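Local coordinates for enterochelin esterase (Salmonella enterica subsp. enterica serovar Typhimurium, PDB 3MGA), which probably hydrolyses the ester bonds of the trilactone ring of ferric enterobactin, so that iron brought in by this siderophore can be released inside the cell, at residues A[183-188]-A[249-254]; A[375-380]-A[396-401]. One frame throughout, in Å; residues are numbered along the deposited sequence.

Contact 1. Residues A[183-188]-A[249-254]; sequences LGNSRR and SQELPC
Leu183 and Glu251 bring the two backbones closest, with 8.9 Å between their CA atoms, so the gap is bridged by side chains. The first segment is the turn and early part of the second strand of a β-hairpin, 174-180 with 185-193, at one margin of the α/β-hydrolase sheet; Gly184 and Asn185 both face Ser180 in a G1 β bulge, with Gly184 at positive phi. Across from it runs helix 245-251, whose Glu251 reaches over with an extended chain beyond CG. Its carboxylate divides its two oxygens between an arginine and an amide. Arg187 NH2 meets Glu251 OE1 at 2.8 Å on the syn side but 25° out of the carboxylate plane, while OE1 lies almost in the guanidinium plane, forming a salt bridge. A longer, weak bond runs from Arg187 NH1 to the same oxygen, and the guanidinium and carboxylate planes are turned 31° apart. Asn185 ND2 donates to Glu251 OE2 over 2.7 Å, close to the line of the C-O bond and in the plane of the amide. A chi1 of 62°, with CG between the backbone N and carbonyl carbon, turns the Asn185 amide toward Glu251 and Arg187. Asn185 OD1 accepts a bond from Arg187 NH2 at 3.0 Å, which ties the amide to both charged groups and limits its rotation. Arg187 NH1 has a second partner in the backbone O of Asp241. Both Arg187 and Glu251 are buried, and their pairing probably keeps each of them charged. Helix 256-273 adds Phe258 beside Glu251, and Ala261 beside Leu183. Leu183 supplies the apolar margin of the contact, its methyl CD1 standing 4.0 Å from Glu251 OE2.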
loop_
_atom_site.group_PDB
_atom_site.type_symbol
_atom_site.label_atom_id
_atom_site.label_comp_id
_atom_site.label_asym_id
_atom_site.label_seq_id
_atom_site.Cartn_x
_atom_site.Cartn_y
_atom_site.Cartn_z
ATOM N N LEU A 183 8.869 17.834 -17.565
ATOM C CA LEU A 183 9.566 17.500 -16.319
ATOM C C LEU A 183 11.081 17.553 -16.421
ATOM O O LEU A 183 11.764 17.827 -15.428
ATOM C CB LEU A 183 9.146 16.116 -15.823
ATOM C CG LEU A 183 7.674 16.029 -15.445
ATOM C CD1 LEU A 183 7.269 14.594 -15.161
ATOM C CD2 LEU A 183 7.384 16.951 -14.245
ATOM N N GLY A 184 11.606 17.257 -17.604
ATOM C CA GLY A 184 13.046 17.281 -17.827
ATOM C C GLY A 184 13.727 16.041 -17.298
ATOM O O GLY A 184 14.870 16.098 -16.872
ATOM N N ASN A 185 13.009 14.922 -17.310
ATOM C CA ASN A 185 13.553 13.645 -16.854
ATOM C C ASN A 185 12.952 12.477 -17.636
ATOM O O ASN A 185 11.907 12.627 -18.271
ATOM C CB ASN A 185 13.349 13.472 -15.341
ATOM C CG ASN A 185 11.881 13.452 -14.932
ATOM O OD1 ASN A 185 11.026 12.914 -15.635
ATOM N ND2 ASN A 185 11.592 14.022 -13.772
ATOM N N SER A 186 13.644 11.336 -17.613
ATOM C CA SER A 186 13.207 10.114 -18.300
ATOM C C SER A 186 12.706 9.125 -17.265
ATOM O O SER A 186 13.109 9.178 -16.100
ATOM C CB SER A 186 14.336 9.505 -19.131
ATOM O OG SER A 186 14.747 10.413 -20.149
ATOM N N ARG A 187 11.886 8.176 -17.702
ATOM C CA ARG A 187 11.251 7.256 -16.776
ATOM C C ARG A 187 10.602 6.073 -17.477
ATOM O O ARG A 187 10.201 6.189 -18.611
ATOM C CB ARG A 187 10.172 8.104 -16.145
ATOM C CG ARG A 187 9.177 7.508 -15.276
ATOM C CD ARG A 187 8.037 8.505 -15.242
ATOM N NE ARG A 187 8.515 9.872 -14.994
ATOM C CZ ARG A 187 8.538 10.471 -13.804
ATOM N NH1 ARG A 187 8.078 9.854 -12.713
ATOM N NH2 ARG A 187 8.996 11.715 -13.712
ATOM N N ARG A 188 10.473 4.949 -16.777
ATOM C CA ARG A 188 9.836 3.760 -17.326
ATOM C C ARG A 188 8.346 3.799 -17.084
ATOM O O ARG A 188 7.893 4.254 -16.028
ATOM C CB ARG A 188 10.326 2.482 -16.632
ATOM C CG ARG A 188 11.771 2.111 -16.829
ATOM C CD ARG A 188 12.142 0.944 -15.904
ATOM N NE ARG A 188 12.067 1.302 -14.485
ATOM C CZ ARG A 188 12.272 0.460 -13.471
ATOM N NH1 ARG A 188 12.561 -0.821 -13.696
ATOM N NH2 ARG A 188 12.181 0.898 -12.216
ATOM N N SER A 249 8.576 12.535 -4.076
ATOM C CA SER A 249 8.176 13.520 -3.078
ATOM C C SER A 249 7.998 14.914 -3.692
ATOM O O SER A 249 7.337 15.769 -3.108
ATOM C CB SER A 249 9.189 13.556 -1.931
ATOM O OG SER A 249 9.269 12.287 -1.298
ATOM N N GLN A 250 8.591 15.133 -4.867
ATOM C CA GLN A 250 8.479 16.413 -5.579
ATOM C C GLN A 250 7.385 16.406 -6.661
ATOM O O GLN A 250 6.742 17.426 -6.901
ATOM C CB GLN A 250 9.815 16.757 -6.255
ATOM C CG GLN A 250 10.952 17.111 -5.304
ATOM C CD GLN A 250 12.301 17.307 -6.017
ATOM O OE1 GLN A 250 12.590 16.672 -7.047
ATOM N NE2 GLN A 250 13.138 18.170 -5.452
ATOM N N GLU A 251 7.175 15.258 -7.302
ATOM C CA GLU A 251 6.220 15.158 -8.417
ATOM C C GLU A 251 4.799 14.721 -8.076
ATOM O O GLU A 251 3.868 15.113 -8.768
ATOM C CB GLU A 251 6.797 14.234 -9.508
ATOM C CG GLU A 251 8.103 14.767 -10.118
ATOM C CD GLU A 251 8.756 13.819 -11.120
ATOM O OE1 GLU A 251 8.463 12.599 -11.107
ATOM O OE2 GLU A 251 9.583 14.307 -11.922
ATOM N N LEU A 252 4.628 13.916 -7.032
ATOM C CA LEU A 252 3.297 13.441 -6.660
ATOM C C LEU A 252 2.469 14.358 -5.747
ATOM O O LEU A 252 1.250 14.440 -5.916
ATOM C CB LEU A 252 3.365 12.033 -6.042
ATOM C CG LEU A 252 3.796 10.877 -6.954
ATOM C CD1 LEU A 252 3.681 9.536 -6.205
ATOM C CD2 LEU A 252 2.955 10.830 -8.215
ATOM N N PRO A 253 3.101 15.037 -4.774
ATOM C CA PRO A 253 2.244 15.862 -3.915
ATOM C C PRO A 253 1.769 17.178 -4.528
ATOM O O PRO A 253 2.367 18.243 -4.308
ATOM C CB PRO A 253 3.109 16.105 -2.675
ATOM C CG PRO A 253 4.462 15.916 -3.099
ATOM C CD PRO A 253 4.459 14.915 -4.230
ATOM N N CYS A 254 0.680 17.089 -5.283
ATOM C CA CYS A 254 0.063 18.247 -5.921
ATOM C C CYS A 254 1.020 19.050 -6.800
ATOM O O CYS A 254 1.163 20.256 -6.637
ATOM C CB CYS A 254 -0.581 19.153 -4.863
ATOM S SG CYS A 254 -1.818 18.316 -3.832
#

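Contact 2. Residues A[375-380]-A[396-401]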
loop_
_atom_site.group_PDB
_atom_site.type_symbol
_atom_site.label_atom_id
_atom_site.label_comp_id
_atom_site.label_asym_id
_atom_site.label_seq_id
_atom_site.Cartn_x
_atom_site.Cartn_y
_atom_site.Cartn_z
ATOM N N PHE A 375 -17.032 6.473 -2.631
ATOM C CA PHE A 375 -17.061 5.167 -1.975
ATOM C C PHE A 375 -16.082 5.144 -0.811
ATOM O O PHE A 375 -14.883 5.071 -1.019
ATOM C CB PHE A 375 -16.658 4.064 -2.948
ATOM C CG PHE A 375 -17.542 3.954 -4.147
ATOM C CD1 PHE A 375 -17.268 4.683 -5.293
ATOM C CD2 PHE A 375 -18.639 3.107 -4.137
ATOM C CE1 PHE A 375 -18.078 4.578 -6.402
ATOM C CE2 PHE A 375 -19.451 2.995 -5.242
ATOM C CZ PHE A 375 -19.177 3.730 -6.375
ATOM N N TRP A 376 -16.585 5.198 0.414
ATOM C CA TRP A 376 -15.717 5.157 1.587
ATOM C C TRP A 376 -15.427 3.700 1.968
ATOM O O TRP A 376 -16.350 2.909 2.126
ATOM C CB TRP A 376 -16.358 5.910 2.761
ATOM C CG TRP A 376 -15.528 5.878 3.991
ATOM C CD1 TRP A 376 -15.687 5.056 5.061
ATOM C CD2 TRP A 376 -14.372 6.681 4.268
ATOM N NE1 TRP A 376 -14.710 5.301 5.998
ATOM C CE2 TRP A 376 -13.889 6.293 5.537
ATOM C CE3 TRP A 376 -13.706 7.695 3.572
ATOM C CZ2 TRP A 376 -12.775 6.885 6.131
ATOM C CZ3 TRP A 376 -12.589 8.282 4.161
ATOM C CH2 TRP A 376 -12.138 7.874 5.432
ATOM N N ARG A 377 -14.149 3.358 2.107
ATOM C CA ARG A 377 -13.747 1.997 2.470
ATOM C C ARG A 377 -12.730 1.997 3.616
ATOM O O ARG A 377 -11.612 2.478 3.461
ATOM C CB ARG A 377 -13.181 1.256 1.247
ATOM C CG ARG A 377 -14.215 0.959 0.133
ATOM C CD ARG A 377 -15.345 0.061 0.661
ATOM N NE ARG A 377 -16.331 -0.327 -0.349
ATOM C CZ ARG A 377 -17.424 0.370 -0.646
ATOM N NH1 ARG A 377 -17.677 1.521 -0.035
ATOM N NH2 ARG A 377 -18.257 -0.075 -1.575
ATOM N N GLN A 378 -13.136 1.454 4.763
ATOM C CA GLN A 378 -12.276 1.358 5.946
ATOM C C GLN A 378 -11.631 -0.005 5.902
ATOM O O GLN A 378 -12.301 -0.994 5.621
ATOM C CB GLN A 378 -13.071 1.448 7.242
ATOM C CG GLN A 378 -13.826 2.727 7.409
ATOM C CD GLN A 378 -14.569 2.812 8.728
ATOM O OE1 GLN A 378 -14.370 1.992 9.630
ATOM N NE2 GLN A 378 -15.430 3.813 8.849
ATOM N N VAL A 379 -10.343 -0.061 6.210
ATOM C CA VAL A 379 -9.611 -1.304 6.181
ATOM C C VAL A 379 -9.013 -1.610 7.550
ATOM O O VAL A 379 -8.443 -0.740 8.205
ATOM C CB VAL A 379 -8.496 -1.258 5.083
ATOM C CG1 VAL A 379 -7.733 -2.566 5.016
ATOM C CG2 VAL A 379 -9.114 -0.962 3.731
ATOM N N ASP A 380 -9.184 -2.849 7.995
ATOM C CA ASP A 380 -8.617 -3.291 9.260
ATOM C C ASP A 380 -7.186 -3.681 8.907
ATOM O O ASP A 380 -6.884 -4.842 8.636
ATOM C CB ASP A 380 -9.407 -4.469 9.839
ATOM C CG ASP A 380 -8.859 -4.951 11.162
ATOM O OD1 ASP A 380 -7.758 -4.520 11.550
ATOM O OD2 ASP A 380 -9.531 -5.773 11.820
ATOM N N LEU A 396 -10.990 -0.767 -8.501
ATOM C CA LEU A 396 -11.234 -0.731 -9.950
ATOM C C LEU A 396 -12.630 -1.277 -10.254
ATOM O O LEU A 396 -13.319 -0.782 -11.146
ATOM C CB LEU A 396 -10.163 -1.538 -10.685
ATOM C CG LEU A 396 -8.757 -0.931 -10.681
ATOM C CD1 LEU A 396 -7.696 -1.981 -10.996
ATOM C CD2 LEU A 396 -8.675 0.274 -11.654
HETATM N N MSE A 397 -13.048 -2.290 -9.502
HETATM C CA MSE A 397 -14.386 -2.889 -9.674
HETATM C C MSE A 397 -15.467 -1.877 -9.285
HETATM O O MSE A 397 -16.503 -1.786 -9.935
HETATM C CB MSE A 397 -14.511 -4.190 -8.868
HETATM C CG MSE A 397 -13.594 -5.300 -9.376
HETATM SE SE MSE A 397 -13.488 -6.892 -8.224
HETATM C CE MSE A 397 -15.366 -7.395 -8.240
ATOM N N LEU A 398 -15.221 -1.112 -8.230
ATOM C CA LEU A 398 -16.162 -0.082 -7.811
ATOM C C LEU A 398 -16.203 1.049 -8.820
ATOM O O LEU A 398 -17.276 1.429 -9.299
ATOM C CB LEU A 398 -15.789 0.478 -6.441
ATOM C CG LEU A 398 -15.975 -0.511 -5.309
ATOM C CD1 LEU A 398 -15.532 0.104 -3.967
ATOM C CD2 LEU A 398 -17.455 -0.952 -5.271
ATOM N N LEU A 399 -15.035 1.588 -9.149
ATOM C CA LEU A 399 -14.968 2.673 -10.120
ATOM C C LEU A 399 -15.550 2.289 -11.490
ATOM O O LEU A 399 -16.119 3.133 -12.172
ATOM C CB LEU A 399 -13.538 3.183 -10.269
ATOM C CG LEU A 399 -12.999 3.871 -9.017
ATOM C CD1 LEU A 399 -11.522 4.205 -9.173
ATOM C CD2 LEU A 399 -13.821 5.116 -8.697
ATOM N N TRP A 400 -15.404 1.027 -11.888
ATOM C CA TRP A 400 -15.936 0.581 -13.178
ATOM C C TRP A 400 -17.204 -0.239 -13.057
ATOM O O TRP A 400 -17.622 -0.872 -14.018
ATOM C CB TRP A 400 -14.905 -0.234 -13.970
ATOM C CG TRP A 400 -13.779 0.535 -14.524
ATOM C CD1 TRP A 400 -13.839 1.762 -15.114
ATOM C CD2 TRP A 400 -12.443 0.073 -14.699
ATOM N NE1 TRP A 400 -12.602 2.129 -15.576
ATOM C CE2 TRP A 400 -11.728 1.100 -15.344
ATOM C CE3 TRP A 400 -11.771 -1.106 -14.354
ATOM C CZ2 TRP A 400 -10.379 0.987 -15.649
ATOM C CZ3 TRP A 400 -10.440 -1.217 -14.650
ATOM C CH2 TRP A 400 -9.753 -0.178 -15.299
ATOM N N GLN A 401 -17.836 -0.208 -11.889
ATOM C CA GLN A 401 -19.065 -0.978 -11.669
ATOM C C GLN A 401 -20.121 -0.790 -12.772
ATOM O O GLN A 401 -20.733 -1.761 -13.181
ATOM C CB GLN A 401 -19.669 -0.653 -10.308
ATOM C CG GLN A 401 -20.739 -1.635 -9.866
ATOM C CD GLN A 401 -21.267 -1.319 -8.476
ATOM O OE1 GLN A 401 -21.131 -2.124 -7.549
ATOM N NE2 GLN A 401 -21.815 -0.121 -8.308
#
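Leu398 points from its helix at strand residues Phe375 and Arg377 and carries most of the helix's side of the contact; the closest CA atoms, those of Phe375 and Leu398, are 7.9 Å apart. The close-packed part gathers around one methyl group. Leu398 CD1 lies over a face of the Arg377 guanidinium, 3.6 Å from Arg377 NH2, and the same methyl also rests 4.2 Å from Phe375 CB. Arg377 is modelled in two conformers, and this packing of methyl over guanidinium belongs to the conformer described here. In it the chain folds back at chi2 (-61°), bringing Arg377 NH1 to 2.9 Å from Trp376 O. That bond lies in the guanidinium plane but approaches the carbonyl from above its own plane, and it holds the flat group beneath the leucine. Strand 373-379 is the outermost strand at its margin of the α/β-hydrolase sheet, and helix 385-399, which follows it in the chain, turns back to pack against the sheet; Leu399, next to Leu398, lies on Val346 of the adjacent strand 344-350 and on Val284 of strand 284-288, further into the sheet. Phe375 is the most covered strand residue, although its ring comes no closer than the oblique 4.2 Å between Phe375 CZ and Leu398 O. Leu398 O accepts bonds from Arg344 NH2 and from Gln401 N, the latter at 3.1 Å. Towards solvent the contact thins out: Arg377 sits at its partly exposed margin, and the exposed Gln401 side chain adds a little cover without closing to within 4.5 Å of the strand.

In the fold
Contact 1 and contact 2 hold helices against opposite ends of the same eight-stranded sheet: strand 185-193 is second from one margin, strand 373-379 outermost at the other. Their centres are about 27 Å apart and their nearest atoms about 16 Å, so they do not touch. Between them in the sheet runs strand 284-288, which leads into a GxSxG turn with Ser289, probably the nucleophile elbow of this esterase. Contact 1 is polar and joins helix 245-251 to the sheet; contact 2 is largely apolar. The loop from strand 373-379 to helix 385-399 is where α/β-hydrolases usually carry the catalytic histidine.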